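Local coordinates for surface protein SPB1 (Streptococcus agalactiae, PDB 4UZG) that forms the backbone (shaft) subunit of the group B streptococcus pilus 2b, probably joined to its neighbours by sortase-catalysed covalent links, at residues K24-Y29 / I95-T100. Sequence-based numbering, arbitrary orientation.
Sequences KNAVNY and IPWAAT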
loop_
_atom_site.group_PDB
_atom_site.type_symbol
_atom_site.label_atom_id
_atom_site.label_comp_id
_atom_site.label_asym_id
_atom_site.label_seq_id
_atom_site.Cartn_x
_atom_site.Cartn_y
_atom_site.Cartn_z
ATOM N N LYS A 24 -14.194 -6.173 17.927
ATOM C CA LYS A 24 -14.126 -6.262 19.376
ATOM C C LYS A 24 -15.399 -6.690 20.044
ATOM O O LYS A 24 -15.429 -6.886 21.266
ATOM C CB LYS A 24 -13.683 -4.933 19.958
ATOM C CG LYS A 24 -12.228 -4.593 19.665
ATOM C CD LYS A 24 -11.727 -3.721 20.824
ATOM C CE LYS A 24 -10.526 -2.879 20.532
ATOM N NZ LYS A 24 -10.839 -1.887 19.489
ATOM N N ASN A 25 -16.459 -6.852 19.302
ATOM C CA ASN A 25 -17.704 -7.123 20.005
ATOM C C ASN A 25 -18.230 -8.550 19.913
ATOM O O ASN A 25 -19.442 -8.741 19.908
ATOM C CB ASN A 25 -18.690 -6.070 19.531
ATOM C CG ASN A 25 -18.115 -4.666 19.724
ATOM O OD1 ASN A 25 -17.404 -4.421 20.700
ATOM N ND2 ASN A 25 -18.398 -3.748 18.803
ATOM N N ALA A 26 -17.356 -9.560 19.910
ATOM C CA ALA A 26 -17.836 -10.895 19.580
ATOM C C ALA A 26 -18.337 -11.604 20.832
ATOM O O ALA A 26 -17.546 -11.994 21.692
ATOM C CB ALA A 26 -16.756 -11.675 18.897
ATOM N N VAL A 27 -19.663 -11.729 20.927
ATOM C CA VAL A 27 -20.341 -12.355 22.056
ATOM C C VAL A 27 -21.286 -13.446 21.554
ATOM O O VAL A 27 -21.426 -13.691 20.355
ATOM C CB VAL A 27 -21.111 -11.321 22.917
ATOM C CG1 VAL A 27 -20.148 -10.337 23.563
ATOM C CG2 VAL A 27 -22.164 -10.609 22.086
ATOM N N ASN A 28 -21.953 -14.118 22.485
ATOM C CA ASN A 28 -22.710 -15.314 22.177
ATOM C C ASN A 28 -24.172 -15.075 21.780
ATOM O O ASN A 28 -24.798 -15.981 21.251
ATOM C CB ASN A 28 -22.595 -16.268 23.349
ATOM C CG ASN A 28 -21.193 -16.867 23.467
ATOM O OD1 ASN A 28 -20.421 -16.840 22.513
ATOM N ND2 ASN A 28 -20.874 -17.432 24.621
ATOM N N TYR A 29 -24.684 -13.862 21.992
ATOM C CA TYR A 29 -26.045 -13.485 21.569
ATOM C C TYR A 29 -26.059 -12.169 20.790
ATOM O O TYR A 29 -25.279 -11.263 21.058
ATOM C CB TYR A 29 -26.995 -13.379 22.773
ATOM C CG TYR A 29 -27.209 -14.718 23.407
ATOM C CD1 TYR A 29 -28.201 -15.579 22.949
ATOM C CD2 TYR A 29 -26.389 -15.155 24.427
ATOM C CE1 TYR A 29 -28.383 -16.832 23.518
ATOM C CE2 TYR A 29 -26.559 -16.402 24.996
ATOM C CZ TYR A 29 -27.548 -17.237 24.529
ATOM O OH TYR A 29 -27.706 -18.473 25.110
ATOM N N ILE A 95 -16.280 -18.174 10.980
ATOM C CA ILE A 95 -15.803 -18.736 12.237
ATOM C C ILE A 95 -17.018 -19.346 12.967
ATOM O O ILE A 95 -17.892 -18.627 13.438
ATOM C CB ILE A 95 -15.157 -17.666 13.129
ATOM C CG1 ILE A 95 -13.990 -16.988 12.397
ATOM C CG2 ILE A 95 -14.707 -18.292 14.448
ATOM C CD1 ILE A 95 -13.365 -15.829 13.156
ATOM N N PRO A 96 -17.087 -20.679 13.061
ATOM C CA PRO A 96 -18.186 -21.272 13.831
ATOM C C PRO A 96 -18.041 -20.889 15.309
ATOM O O PRO A 96 -16.936 -20.847 15.848
ATOM C CB PRO A 96 -18.025 -22.783 13.589
ATOM C CG PRO A 96 -16.606 -22.968 13.269
ATOM C CD PRO A 96 -16.195 -21.713 12.511
ATOM N N TRP A 97 -19.176 -20.636 15.947
ATOM C CA TRP A 97 -19.195 -20.046 17.284
ATOM C C TRP A 97 -19.863 -20.963 18.304
ATOM O O TRP A 97 -19.723 -20.760 19.513
ATOM C CB TRP A 97 -19.933 -18.696 17.229
ATOM C CG TRP A 97 -19.443 -17.694 18.220
ATOM C CD1 TRP A 97 -20.128 -17.187 19.283
ATOM C CD2 TRP A 97 -18.161 -17.055 18.226
ATOM N NE1 TRP A 97 -19.356 -16.282 19.949
ATOM C CE2 TRP A 97 -18.145 -16.184 19.327
ATOM C CE3 TRP A 97 -17.046 -17.123 17.397
ATOM C CZ2 TRP A 97 -17.043 -15.385 19.628
ATOM C CZ3 TRP A 97 -15.944 -16.339 17.702
ATOM C CH2 TRP A 97 -15.955 -15.479 18.801
ATOM N N ALA A 98 -20.595 -21.961 17.820
ATOM C CA ALA A 98 -21.305 -22.889 18.694
ATOM C C ALA A 98 -21.483 -24.185 17.929
ATOM O O ALA A 98 -21.442 -24.201 16.695
ATOM C CB ALA A 98 -22.678 -22.316 19.124
ATOM N N ALA A 99 -21.725 -25.274 18.656
ATOM C CA ALA A 99 -21.853 -26.588 18.042
ATOM C C ALA A 99 -23.129 -26.730 17.224
ATOM O O ALA A 99 -23.174 -27.550 16.310
ATOM C CB ALA A 99 -21.792 -27.691 19.101
ATOM N N THR A 100 -24.172 -25.982 17.579
ATOM C CA THR A 100 -25.459 -26.006 16.859
ATOM C C THR A 100 -26.021 -24.588 16.755
ATOM O O THR A 100 -25.557 -23.688 17.458
ATOM C CB THR A 100 -26.512 -26.876 17.564
ATOM O OG1 THR A 100 -26.837 -26.308 18.837
ATOM C CG2 THR A 100 -26.013 -28.295 17.744
HETATM O O HOH W 1 -18.851 -19.042 21.510
#
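Asn28 turns its CG anti to its own carbonyl carbon (chi1 -71°), while the indole of Trp97 extends from the loop after strand 90-96 toward Ala26-Asn28, so that amide and ring meet at the indole nitrogen. Their planes lie 71° apart. Trp97 NE1 donates a weak, strongly bent hydrogen bond to Asn28 OD1 at 2.8 Å, with an N-H...O angle of 120°. The Val27 carbonyl O, 3.3 Å from Trp97 NE1, accepts a hydrogen bond from Tyr38 OH. Farther along the indole, Ala26 CB packs obliquely against the benzo ring, 3.8 Å from Trp97 CZ2. A water above one indole face, offset toward the rim, can link Asn28 OD1 (2.9 Å) and Trp97 O (2.8 Å), though it has more acceptors in reach than protons. Asn28 ND2 bonds to Tyr117 O, which fixes the flip of the amide and presents OD1 to the indole. Tyr38, on strand 37-43, meets the indole edge-to-face. The contact joins the end of strand 16-26 and the turn after it to the loop following strand 90-96. The bent N-H bond suggests that this polar link alone does not fix the indole; contacts with Ala26, Ile61, Tyr38 and Tyr117 probably contribute much of its placement.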